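Local coordinates for protein transcriptional regulator (Vibrio vulnificus, PDB 4IVN) that probably represses transcription of genes for sialic acid catabolism and binds N-acetylmannosamine 6-phosphate through its sugar-phosphate-binding SIS domain, at residues Gly131-Gly136 with Asp176-Val181; Val141-Ala146 with Met158-His163; Tyr147-Ile152 with Val249-Leu254; Leu164-Ala169 with Val190-Gly195; Val204-Asn209 with Thr220-Ala225. All blocks are in the same frame, centred on the assembly; numbering follows the deposited sequence.

Contact 1: Gly131-Gly136 with Asp176-Val181; sequences GCIGVG and DLWFAV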
# COMPACT_ATOMS: atom_id res chain seq x y z
N GLY A 131 -0.15 9.99 15.36
CA GLY A 131 -1.46 9.37 15.11
C GLY A 131 -1.74 9.45 13.62
O GLY A 131 -1.54 10.53 13.00
N CYS A 132 -2.26 8.38 13.01
CA CYS A 132 -2.54 8.45 11.56
C CYS A 132 -4.01 8.08 11.31
O CYS A 132 -4.52 7.23 12.04
CB CYS A 132 -1.68 7.46 10.78
SG CYS A 132 0.09 7.73 11.08
N ILE A 133 -4.65 8.73 10.34
CA ILE A 133 -6.10 8.56 10.16
C ILE A 133 -6.38 8.39 8.68
O ILE A 133 -5.92 9.20 7.86
CB ILE A 133 -6.96 9.76 10.73
CG1 ILE A 133 -6.64 10.14 12.17
CG2 ILE A 133 -8.44 9.45 10.61
CD1 ILE A 133 -7.16 11.56 12.41
N GLY A 134 -7.17 7.35 8.32
CA GLY A 134 -7.59 7.18 6.96
C GLY A 134 -8.51 5.99 6.82
O GLY A 134 -8.42 5.04 7.65
N VAL A 135 -9.42 6.08 5.85
CA VAL A 135 -10.37 4.98 5.59
C VAL A 135 -10.40 4.45 4.21
O VAL A 135 -9.86 5.06 3.25
CB VAL A 135 -11.83 5.37 6.00
CG1 VAL A 135 -11.93 5.78 7.51
CG2 VAL A 135 -12.35 6.47 5.10
N GLY A 136 -10.99 3.26 4.03
CA GLY A 136 -11.07 2.67 2.67
C GLY A 136 -9.65 2.50 2.14
O GLY A 136 -8.78 1.97 2.85
N ASP A 176 2.46 15.49 20.49
CA ASP A 176 1.76 14.60 19.48
C ASP A 176 1.89 15.24 18.07
O ASP A 176 1.99 16.45 17.96
CB ASP A 176 0.24 14.47 19.78
CG ASP A 176 -0.02 13.82 21.10
OD1 ASP A 176 0.93 13.14 21.57
OD2 ASP A 176 -1.18 13.92 21.65
N LEU A 177 1.71 14.45 17.01
CA LEU A 177 1.61 14.94 15.63
C LEU A 177 0.60 13.98 14.92
O LEU A 177 0.59 12.76 15.16
CB LEU A 177 2.95 14.71 14.91
CG LEU A 177 3.08 14.80 13.35
CD1 LEU A 177 2.90 16.28 13.02
CD2 LEU A 177 4.47 14.46 12.84
N TRP A 178 -0.27 14.54 14.07
CA TRP A 178 -1.28 13.72 13.33
C TRP A 178 -1.08 13.76 11.85
O TRP A 178 -0.80 14.82 11.31
CB TRP A 178 -2.67 14.23 13.58
CG TRP A 178 -3.00 13.95 15.00
CD1 TRP A 178 -2.68 14.71 16.14
CD2 TRP A 178 -3.64 12.79 15.46
NE1 TRP A 178 -3.10 14.06 17.27
CE2 TRP A 178 -3.70 12.89 16.93
CE3 TRP A 178 -4.25 11.68 14.82
CZ2 TRP A 178 -4.33 11.92 17.72
CZ3 TRP A 178 -4.86 10.70 15.62
CH2 TRP A 178 -4.92 10.84 17.05
N PHE A 179 -1.26 12.62 11.18
CA PHE A 179 -1.34 12.59 9.73
C PHE A 179 -2.77 12.22 9.31
O PHE A 179 -3.36 11.25 9.81
CB PHE A 179 -0.43 11.50 9.25
CG PHE A 179 1.01 11.96 9.16
CD1 PHE A 179 1.83 11.84 10.27
CD2 PHE A 179 1.52 12.55 8.01
CE1 PHE A 179 3.17 12.22 10.23
CE2 PHE A 179 2.85 12.96 7.98
CZ PHE A 179 3.64 12.86 9.09
N ALA A 180 -3.35 13.02 8.43
CA ALA A 180 -4.73 12.78 7.93
C ALA A 180 -4.48 12.31 6.52
O ALA A 180 -3.99 13.09 5.72
CB ALA A 180 -5.57 14.13 7.95
N VAL A 181 -4.77 11.03 6.24
CA VAL A 181 -4.58 10.45 4.91
C VAL A 181 -5.91 10.32 4.18
O VAL A 181 -6.79 9.56 4.58
CB VAL A 181 -3.93 9.03 4.98
CG1 VAL A 181 -3.58 8.51 3.54
CG2 VAL A 181 -2.69 9.12 5.91
O HOH W 1 -9.37 8.53 4.39
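The indole of Trp178 lies over Gly131, whose CA sits against one face of the six-membered ring, 3.9 Å from its centroid and 24° off the normal. Ile133 meets the same ring obliquely, with its CD1 3.8 Å from Trp178 CE3. A Trp178 CG anti to the carbonyl carbon (chi1 -69°) swings the indole back toward the neighbouring strand, over the backbone of Gly131, which has no side chain to stand in its way. The indole NE1 is hydrogen-bonded to Ser172 OG. The phenyl ring of Phe179 leaves from the other face of the sheet and leads away from the pair, so that only its root touches the neighbour, Phe179 CB lying 4.2 Å from Cys132 SG.

Between the two faces runs a parallel ladder. Leu177 O accepts from Gly131 N, and Gly131 O in turn accepts from Phe179 N. The next rung is more bent, with 137° at the hydrogen from Ile133 N to Phe179 O, while Val181 N closes on Ile133 O at 2.7 Å. Past the last direct bond, a water joins the chains, accepting from Val135 N and donating to Val181 O. Val135 and Gly136, which follow in the chain, line the ligand pocket.

Both strands are interior to the five-stranded sheet: Cys132 pairs with the strand 156-159 and Trp178 with the strand 204-208. Helices 162-170 and 188-199 pack on the face of Ile133, Trp178 and Ala180, whereas helix 137-151 covers Cys132 and Phe179 on the other.

Contact 2: Val141-Ala146 with Met158-His163; sequences VGRYLA and MFEDTH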
# COMPACT_ATOMS: atom_id res chain seq x y z
N VAL A 141 -2.49 3.37 2.80
CA VAL A 141 -1.42 4.39 2.87
C VAL A 141 -1.01 4.75 4.31
O VAL A 141 0.22 4.80 4.58
CB VAL A 141 -1.77 5.69 2.04
CG1 VAL A 141 -0.65 6.75 2.16
CG2 VAL A 141 -2.01 5.24 0.59
N GLY A 142 -2.01 4.97 5.18
CA GLY A 142 -1.80 5.27 6.59
C GLY A 142 -1.10 4.08 7.31
O GLY A 142 -0.19 4.28 8.09
N ARG A 143 -1.48 2.84 6.99
CA ARG A 143 -0.76 1.67 7.52
C ARG A 143 0.67 1.65 7.06
O ARG A 143 1.54 1.25 7.81
CB ARG A 143 -1.45 0.37 7.04
CG ARG A 143 -2.77 -0.00 7.76
CD ARG A 143 -2.71 -0.05 9.32
NE ARG A 143 -4.05 -0.16 10.01
CZ ARG A 143 -4.27 -0.36 11.33
NH1 ARG A 143 -3.24 -0.40 12.19
NH2 ARG A 143 -5.54 -0.52 11.79
N TYR A 144 0.92 1.96 5.81
CA TYR A 144 2.34 1.96 5.39
C TYR A 144 3.14 3.00 6.15
O TYR A 144 4.27 2.78 6.52
CB TYR A 144 2.49 2.16 3.87
CG TYR A 144 3.92 1.92 3.38
CD1 TYR A 144 4.60 0.66 3.61
CD2 TYR A 144 4.57 2.91 2.60
CE1 TYR A 144 5.90 0.45 3.12
CE2 TYR A 144 5.84 2.68 2.11
CZ TYR A 144 6.48 1.46 2.38
OH TYR A 144 7.76 1.32 1.90
N LEU A 145 2.54 4.17 6.35
CA LEU A 145 3.22 5.21 7.16
C LEU A 145 3.52 4.76 8.62
O LEU A 145 4.68 4.93 9.09
CB LEU A 145 2.30 6.47 7.18
CG LEU A 145 2.84 7.69 7.99
CD1 LEU A 145 4.28 8.09 7.51
CD2 LEU A 145 1.82 8.82 7.70
N ALA A 146 2.53 4.23 9.32
CA ALA A 146 2.76 3.84 10.65
C ALA A 146 3.83 2.72 10.66
O ALA A 146 4.64 2.66 11.55
CB ALA A 146 1.46 3.29 11.25
N MET A 158 -1.97 3.81 13.55
CA MET A 158 -2.95 4.03 12.48
C MET A 158 -4.39 3.67 12.98
O MET A 158 -4.62 2.57 13.48
CB MET A 158 -2.50 3.25 11.26
CG MET A 158 -3.42 3.25 10.05
SD MET A 158 -3.82 4.89 9.55
CE MET A 158 -5.27 4.54 8.51
N PHE A 159 -5.34 4.58 12.85
CA PHE A 159 -6.76 4.27 13.18
C PHE A 159 -7.56 4.11 11.85
O PHE A 159 -7.62 5.08 11.04
CB PHE A 159 -7.40 5.49 13.92
CG PHE A 159 -6.75 5.86 15.24
CD1 PHE A 159 -5.66 6.72 15.29
CD2 PHE A 159 -7.29 5.40 16.45
CE1 PHE A 159 -5.11 7.13 16.52
CE2 PHE A 159 -6.71 5.75 17.65
CZ PHE A 159 -5.64 6.64 17.68
N GLU A 160 -8.28 3.01 11.61
CA GLU A 160 -9.51 3.24 10.70
C GLU A 160 -10.85 3.28 11.47
O GLU A 160 -11.98 3.57 10.80
CB GLU A 160 -9.65 2.26 9.49
CG GLU A 160 -8.37 2.12 8.73
CD GLU A 160 -7.40 1.20 9.41
OE1 GLU A 160 -7.75 0.64 10.48
OE2 GLU A 160 -6.31 1.02 8.86
N ASP A 161 -10.75 2.96 12.80
CA ASP A 161 -11.93 3.31 13.65
C ASP A 161 -11.95 4.84 13.90
O ASP A 161 -11.14 5.33 14.72
CB ASP A 161 -12.02 2.52 14.95
CG ASP A 161 -13.37 2.77 15.67
OD1 ASP A 161 -13.98 1.92 16.46
OD2 ASP A 161 -13.89 3.92 15.42
N THR A 162 -12.82 5.55 13.23
CA THR A 162 -12.80 7.06 13.23
C THR A 162 -13.41 7.60 14.51
O THR A 162 -13.18 8.75 14.84
CB THR A 162 -13.47 7.63 11.99
OG1 THR A 162 -14.68 6.92 11.80
CG2 THR A 162 -12.61 7.36 10.71
N HIS A 163 -14.12 6.75 15.23
CA HIS A 163 -14.58 7.05 16.61
C HIS A 163 -13.44 7.08 17.55
O HIS A 163 -13.26 8.09 18.27
CB HIS A 163 -15.63 6.03 17.03
CG HIS A 163 -16.94 6.26 16.34
ND1 HIS A 163 -18.07 6.58 17.02
CD2 HIS A 163 -17.26 6.24 14.98
CE1 HIS A 163 -19.11 6.71 16.13
NE2 HIS A 163 -18.60 6.54 14.86
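Arg143 and Glu160 face each other side-on, two nitrogens of the guanidinium taking one carboxylate oxygen each. Arg143 NE reaches Glu160 OE2 at 2.8 Å and Arg143 NH2 reaches Glu160 OE1 at 2.8 Å, each through the syn lone pair of the oxygen. The grip is twisted rather than flat: the two planes stand 37° apart, both oxygens sit some 25° out of the guanidinium plane, and both N-H bonds are bent. Glu160 OE2 is also hydrogen-bonded to Ser139 OG, which helps to fix the carboxylate.

Met158 runs under the arginine at a slant. Its CG lies over a face of the guanidinium and 3.5 Å from Arg143 CD, and its carbonyl oxygen stands 3.2 Å above the guanidinium plane, near the rim. With CG anti to the backbone N (chi1 176°) and a bend at chi2, the methionine sends its sulfur to the helix, where Met158 SD rests 3.6 Å from Gly142 CA. One turn on, Ala146 CB abuts Met158 CB at 4.0 Å.

Through Gly142, Arg143 and Ala146, helix 137-151 docks on the strand it leads to, the standard packing of a beta-alpha-beta unit, here strand 129-133, the helix and strand 156-159.

Contact 3: Tyr147-Ile152 with Val249-Leu254; sequences YRLIRI and VLVNSL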
# COMPACT_ATOMS: atom_id res chain seq x y z
N TYR A 147 3.74 1.77 9.74
CA TYR A 147 4.81 0.78 9.60
C TYR A 147 6.16 1.39 9.42
O TYR A 147 7.09 1.01 10.14
CB TYR A 147 4.50 -0.25 8.44
CG TYR A 147 5.73 -1.07 8.07
CD1 TYR A 147 6.04 -2.25 8.75
CD2 TYR A 147 6.62 -0.59 7.07
CE1 TYR A 147 7.18 -3.03 8.43
CE2 TYR A 147 7.77 -1.35 6.76
CZ TYR A 147 8.02 -2.55 7.43
OH TYR A 147 9.13 -3.25 7.16
N ARG A 148 6.33 2.33 8.47
CA ARG A 148 7.63 2.86 8.21
C ARG A 148 8.15 3.69 9.47
O ARG A 148 9.37 3.69 9.79
CB ARG A 148 7.61 3.80 6.95
CG ARG A 148 7.44 3.04 5.62
CD ARG A 148 8.64 2.09 5.39
NE ARG A 148 9.85 2.88 5.20
CZ ARG A 148 10.20 3.60 4.13
NH1 ARG A 148 9.46 3.61 3.01
NH2 ARG A 148 11.31 4.32 4.18
N LEU A 149 7.22 4.36 10.14
CA LEU A 149 7.53 5.03 11.47
C LEU A 149 8.01 4.08 12.54
O LEU A 149 8.98 4.41 13.23
CB LEU A 149 6.37 5.88 12.03
CG LEU A 149 6.11 7.05 11.00
CD1 LEU A 149 4.82 7.85 11.22
CD2 LEU A 149 7.28 8.02 10.82
N ILE A 150 7.33 2.95 12.70
CA ILE A 150 7.71 1.97 13.68
C ILE A 150 9.08 1.37 13.36
O ILE A 150 9.83 1.12 14.33
CB ILE A 150 6.59 0.87 13.79
CG1 ILE A 150 5.42 1.47 14.54
CG2 ILE A 150 7.10 -0.45 14.49
CD1 ILE A 150 4.15 0.61 14.37
N ARG A 151 9.43 1.26 12.05
CA ARG A 151 10.78 0.79 11.65
C ARG A 151 11.88 1.71 12.19
O ARG A 151 12.95 1.24 12.65
CB ARG A 151 10.92 0.68 10.12
CG ARG A 151 10.17 -0.56 9.48
CD ARG A 151 10.38 -1.91 10.15
NE ARG A 151 11.82 -2.29 10.18
CZ ARG A 151 12.56 -2.67 9.13
NH1 ARG A 151 12.01 -2.89 7.94
NH2 ARG A 151 13.86 -2.89 9.30
N ILE A 152 11.62 3.03 12.16
CA ILE A 152 12.55 4.01 12.79
C ILE A 152 12.36 4.29 14.27
O ILE A 152 13.04 5.17 14.83
CB ILE A 152 12.64 5.29 11.96
CG1 ILE A 152 11.34 6.13 11.97
CG2 ILE A 152 13.10 4.85 10.58
CD1 ILE A 152 11.58 7.51 11.34
N VAL A 249 9.45 9.00 0.67
CA VAL A 249 10.29 10.19 0.68
C VAL A 249 10.31 10.86 2.06
O VAL A 249 11.38 11.24 2.56
CB VAL A 249 9.85 11.18 -0.42
CG1 VAL A 249 10.69 12.41 -0.35
CG2 VAL A 249 9.95 10.54 -1.82
N LEU A 250 9.19 10.86 2.76
CA LEU A 250 9.22 11.40 4.10
C LEU A 250 10.22 10.64 4.94
O LEU A 250 11.03 11.24 5.58
CB LEU A 250 7.78 11.40 4.72
CG LEU A 250 7.67 11.84 6.17
CD1 LEU A 250 8.29 13.24 6.48
CD2 LEU A 250 6.21 11.76 6.69
N VAL A 251 10.10 9.31 5.02
CA VAL A 251 10.90 8.52 5.95
C VAL A 251 12.32 8.44 5.45
O VAL A 251 13.24 8.53 6.24
CB VAL A 251 10.27 7.12 6.23
CG1 VAL A 251 11.11 6.30 7.23
CG2 VAL A 251 8.86 7.40 6.76
N ASN A 252 12.51 8.36 4.14
CA ASN A 252 13.89 8.43 3.65
C ASN A 252 14.63 9.76 3.95
O ASN A 252 15.85 9.74 4.17
CB ASN A 252 13.95 8.10 2.17
CG ASN A 252 13.54 6.64 1.90
OD1 ASN A 252 13.43 5.83 2.83
ND2 ASN A 252 13.24 6.33 0.66
N SER A 253 13.92 10.90 3.88
CA SER A 253 14.50 12.18 4.32
C SER A 253 14.87 12.15 5.75
O SER A 253 15.99 12.60 6.10
CB SER A 253 13.61 13.38 4.08
OG SER A 253 13.20 13.28 2.78
N LEU A 254 13.98 11.62 6.58
CA LEU A 254 14.29 11.47 8.01
C LEU A 254 15.61 10.69 8.20
O LEU A 254 16.49 11.10 8.98
CB LEU A 254 13.16 10.77 8.77
CG LEU A 254 12.01 11.61 9.29
CD1 LEU A 254 10.75 10.75 9.40
CD2 LEU A 254 12.40 12.39 10.57
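Arg148 reaches across from its helix to lay its guanidinium against Val251 and Asn252. Arg148 NH2 donates to Asn252 OD1 at 2.9 Å; the oxygen lies in the guanidinium plane, but the nitrogen stands above the plane of the amide carbonyl, off its lone pairs, and the N-H is bent to 134°. Val251 CB, 3.6 Å from Arg148 NH2, sits over a face of the same group, while Val251 CG2 touches Arg148 CB closer to the backbone.

Apolar contacts extend the seam toward the C-terminal end of the first helix. Ile152 CG2 approaches Val251 CG1, and Ile152 CD1 meets Leu254 CD1 at 3.9 Å, the two side chains crossing at about a right angle. The two helical segments run nearly parallel, their axes 13° apart in direction and 10.4 Å at closest approach.

Arg148 NH1 also forms a salt bridge with Asp248, outside the two segments, and hydrogen-bonds Tyr144 OH. Farther along, Arg151 lays CG over one face of the Tyr147 ring, and Arg151 NH1 donates to Tyr147 OH, 3.0 Å away. That hydroxyl is also hydrogen-bonded to O3 of the bound sugar phosphate, and helix 261-270 holds the other nitrogens of Arg151.

The chemistry divides in two: a buried arginine, its charge probably balanced by Asp248 and its NH2 held by the Asn252 amide, ties the helices together, and an arginine-braced tyrosine presents its hydroxyl to the ligand.

Contact 4: Leu164-Ala169 with Val190-Gly195; sequences LAAMSA and VIHAAG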
# COMPACT_ATOMS: atom_id res chain seq x y z
N LEU A 164 -12.58 6.05 17.48
CA LEU A 164 -11.38 6.01 18.32
C LEU A 164 -10.44 7.16 17.94
O LEU A 164 -9.83 7.82 18.83
CB LEU A 164 -10.66 4.68 18.20
CG LEU A 164 -11.29 3.50 18.97
CD1 LEU A 164 -10.38 2.26 18.85
CD2 LEU A 164 -11.46 3.83 20.45
N ALA A 165 -10.31 7.36 16.63
CA ALA A 165 -9.36 8.41 16.13
C ALA A 165 -9.88 9.79 16.68
O ALA A 165 -9.08 10.63 17.17
CB ALA A 165 -9.38 8.45 14.60
N ALA A 166 -11.19 10.01 16.58
CA ALA A 166 -11.79 11.27 17.21
C ALA A 166 -11.47 11.36 18.71
O ALA A 166 -11.10 12.46 19.20
CB ALA A 166 -13.27 11.43 16.99
N MET A 167 -11.69 10.28 19.47
CA MET A 167 -11.42 10.33 20.89
C MET A 167 -9.95 10.61 21.22
O MET A 167 -9.68 11.52 22.06
CB MET A 167 -11.95 9.07 21.63
CG MET A 167 -13.47 8.92 21.38
SD MET A 167 -13.83 7.41 22.30
CE MET A 167 -15.63 7.54 22.31
N SER A 168 -9.01 9.95 20.52
CA SER A 168 -7.56 10.27 20.73
C SER A 168 -7.19 11.69 20.37
O SER A 168 -6.49 12.37 21.11
CB SER A 168 -6.61 9.33 19.93
OG SER A 168 -6.46 8.22 20.76
N ALA A 169 -7.67 12.14 19.22
CA ALA A 169 -7.34 13.51 18.77
C ALA A 169 -7.89 14.52 19.77
O ALA A 169 -7.28 15.56 20.01
CB ALA A 169 -7.94 13.80 17.37
N VAL A 190 -13.06 11.32 8.74
CA VAL A 190 -11.61 11.57 8.75
C VAL A 190 -11.36 13.04 9.06
O VAL A 190 -10.50 13.33 9.92
CB VAL A 190 -10.97 11.18 7.41
CG1 VAL A 190 -9.52 11.64 7.32
CG2 VAL A 190 -11.00 9.64 7.34
N ILE A 191 -12.01 13.95 8.33
CA ILE A 191 -11.92 15.44 8.57
C ILE A 191 -12.23 15.80 9.98
O ILE A 191 -11.59 16.68 10.55
CB ILE A 191 -13.03 16.18 7.77
CG1 ILE A 191 -12.72 16.18 6.29
CG2 ILE A 191 -13.25 17.63 8.24
CD1 ILE A 191 -13.95 16.86 5.61
N HIS A 192 -13.25 15.14 10.55
CA HIS A 192 -13.71 15.49 11.88
C HIS A 192 -12.62 15.17 12.91
O HIS A 192 -12.29 16.00 13.78
CB HIS A 192 -15.02 14.76 12.18
CG HIS A 192 -15.49 14.99 13.58
ND1 HIS A 192 -15.95 16.22 14.03
CD2 HIS A 192 -15.55 14.12 14.69
CE1 HIS A 192 -16.25 16.13 15.32
NE2 HIS A 192 -16.01 14.83 15.72
N ALA A 193 -12.03 13.99 12.80
CA ALA A 193 -10.98 13.63 13.69
C ALA A 193 -9.76 14.55 13.44
O ALA A 193 -9.18 15.10 14.43
CB ALA A 193 -10.63 12.11 13.56
N ALA A 194 -9.39 14.82 12.19
CA ALA A 194 -8.20 15.66 11.99
C ALA A 194 -8.45 17.05 12.59
O ALA A 194 -7.56 17.67 13.23
CB ALA A 194 -7.81 15.80 10.49
N GLY A 195 -9.67 17.54 12.37
CA GLY A 195 -10.18 18.84 12.88
C GLY A 195 -10.10 18.98 14.38
O GLY A 195 -9.78 20.06 14.92
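Two neighbouring helices on one face of the SIS-domain sheet, 162-170 and 188-199, meet here through small residues, Ala165, Ala166 and Ala169 receiving Ala193. The methyl group of Ala193 is the pivot. It points at the first helix and comes to rest against its backbone, with Ala193 CB 3.7 Å from Ala166 N. Ala165 CB lies 4.0 Å from Ala193 CB, and Ala166 CB is a little farther off. Such short side chains let the main chains draw together until Ala166 CA and Ala193 CA are 4.3 Å apart.

The segment axes approach to 8.3 Å, their directions 13° apart. This follows from the fold: each helix bridges two strands of a parallel alpha/beta sheet, 162-170 leading from the strand 156-159 to 176-181 and 188-199 from there to 204-208, and both lie on the same side. Ile133 of the sheet rises beneath the seam, touching Ala165 and Ala193, while Trp178 touches Ser168 and Ala169.

Farther along the first helix, Ala169 CB presses on the backbone of the partner, 3.4 Å from Ala193 O. At the outer margin His192 leans across, its CG anti to the backbone N (chi1 175°), and His192 CD2 approaches Ala166 CB obliquely at 4.2 Å.

Contact 5: Val204-Asn209 with Thr220-Ala225; sequences VVSLTN and TEMLVA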
# COMPACT_ATOMS: atom_id res chain seq x y z
N VAL A 204 -1.06 18.98 12.29
CA VAL A 204 -1.75 17.98 11.46
C VAL A 204 -1.12 18.07 10.12
O VAL A 204 -1.11 19.17 9.56
CB VAL A 204 -3.28 18.29 11.35
CG1 VAL A 204 -4.00 17.33 10.36
CG2 VAL A 204 -3.95 18.25 12.72
N VAL A 205 -0.68 16.96 9.57
CA VAL A 205 -0.06 16.94 8.20
C VAL A 205 -1.03 16.11 7.32
O VAL A 205 -1.36 14.98 7.66
CB VAL A 205 1.31 16.20 8.20
CG1 VAL A 205 1.90 16.04 6.77
CG2 VAL A 205 2.33 17.02 9.05
N SER A 206 -1.47 16.66 6.19
CA SER A 206 -2.38 15.91 5.33
C SER A 206 -1.62 15.32 4.17
O SER A 206 -0.77 15.99 3.58
CB SER A 206 -3.43 16.85 4.76
OG SER A 206 -4.28 17.08 5.84
N LEU A 207 -1.97 14.07 3.86
CA LEU A 207 -1.43 13.43 2.66
C LEU A 207 -2.54 13.16 1.70
O LEU A 207 -3.34 12.28 1.97
CB LEU A 207 -0.80 12.12 3.01
CG LEU A 207 0.38 12.09 3.98
CD1 LEU A 207 1.01 10.69 3.97
CD2 LEU A 207 1.46 13.13 3.61
N THR A 208 -2.64 13.92 0.58
CA THR A 208 -3.88 13.85 -0.26
C THR A 208 -3.43 13.82 -1.70
O THR A 208 -2.23 13.73 -1.99
CB THR A 208 -4.68 15.19 -0.17
OG1 THR A 208 -3.87 16.22 -0.81
CG2 THR A 208 -4.83 15.57 1.21
N ASN A 209 -4.40 13.85 -2.61
CA ASN A 209 -4.10 13.96 -4.03
C ASN A 209 -4.84 15.16 -4.60
O ASN A 209 -5.11 15.21 -5.79
CB ASN A 209 -4.63 12.68 -4.79
CG ASN A 209 -3.89 11.41 -4.39
OD1 ASN A 209 -3.15 10.83 -5.20
ND2 ASN A 209 -4.15 10.92 -3.21
N THR A 220 -1.70 21.68 9.11
CA THR A 220 -0.52 22.51 9.39
C THR A 220 0.37 22.47 8.15
O THR A 220 1.01 23.45 7.83
CB THR A 220 0.23 22.06 10.68
OG1 THR A 220 -0.71 21.90 11.75
CG2 THR A 220 1.27 23.07 11.20
N GLU A 221 0.50 21.29 7.53
CA GLU A 221 1.26 21.09 6.33
C GLU A 221 0.50 20.13 5.38
O GLU A 221 -0.35 19.37 5.85
CB GLU A 221 2.60 20.38 6.65
CG GLU A 221 3.45 21.01 7.79
CD GLU A 221 4.21 22.32 7.46
OE1 GLU A 221 4.15 22.77 6.27
OE2 GLU A 221 4.91 22.89 8.40
N MET A 222 0.85 20.09 4.10
CA MET A 222 0.20 19.12 3.20
C MET A 222 1.25 18.57 2.25
O MET A 222 2.11 19.30 1.82
CB MET A 222 -0.80 19.84 2.28
CG MET A 222 -2.24 19.91 2.76
SD MET A 222 -3.42 19.59 1.39
CE MET A 222 -4.90 19.25 2.35
N LEU A 223 1.15 17.30 1.89
CA LEU A 223 1.97 16.79 0.77
C LEU A 223 0.90 16.27 -0.18
O LEU A 223 -0.05 15.71 0.28
CB LEU A 223 2.91 15.67 1.20
CG LEU A 223 4.13 16.07 2.04
CD1 LEU A 223 5.07 14.89 2.22
CD2 LEU A 223 4.86 17.28 1.45
N VAL A 224 1.04 16.59 -1.46
CA VAL A 224 0.04 16.30 -2.47
C VAL A 224 0.57 15.35 -3.50
O VAL A 224 1.53 15.64 -4.17
CB VAL A 224 -0.43 17.64 -3.12
CG1 VAL A 224 -1.35 17.39 -4.33
CG2 VAL A 224 -1.09 18.50 -2.02
N ALA A 225 -0.05 14.21 -3.66
CA ALA A 225 0.34 13.22 -4.72
C ALA A 225 -0.47 13.53 -5.99
O ALA A 225 -1.59 14.10 -5.89
CB ALA A 225 -0.04 11.79 -4.16
O HOH W 2 -2.75 15.93 -7.58
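Val204 opens the pairing with a clasp on Thr220. Val204 N donates to Thr220 OG1 at 3.0 Å, nearly straight at 166°, and Val204 O accepts from Thr220 N, with Glu221 N adding a weak third bond. Thr220 OG1, anti to its own carbonyl carbon (chi1 -49°), is the atom that meets the valine N-H. Val205 follows with a light touch, CG2 on Glu221 CB, since the glutamate chain leads away to a salt bridge with Arg119.

Ser206 carries the next two rungs, its N donating to Glu221 O and its O accepting from Leu223 N. Ser206 CB packs at 3.7 Å on Met222 CE, while OG is hydrogen-bonded to Ser219 OG. Leu207 lies side by side with Leu223, both pointing the same way, and Leu207 CD2 rests 3.8 Å from Leu223 CB.

Thr208 N donates to Leu223 O, and Thr208 O accepts from Ala225 N at 2.8 Å. The Thr208 and Met222 side chains cross at about a right angle, with Thr208 CG2 3.9 Å from Met222 CE, and Thr208 OG1 is hydrogen-bonded to Ile210 O. Asn209 leaves the strand, but a water donates to both Asn209 O and Ala225 O.

Such parallel pairing forms the margin of the SIS alpha/beta sheet, with 221-224 its last strand; Asn209, at the C-terminal end where such folds commonly bind ligands, lies near the bound sugar phosphate.

Overall arrangement
All five contacts belong to one SIS domain built round a single parallel sheet. Contacts 1 and 5 pair strands within it, their centres about 10 Å apart and joined by hydrogen bonds between strands 176-181 and 204-208. Contact 2, its centre about 6 Å from that of contact 1, fastens helix 137-151 to the edge strand 156-159. That helix continues into contact 3, while contact 4 lies across the sheet, its centre about 23 Å from that of contact 3. Along the chain, contact 2 closes before contact 4 opens, and contact 3 spans contacts 4 and 5. In this three-layer sandwich contacts 1 and 3 hold residues of separate ligand sites, the latter beside the second subunit.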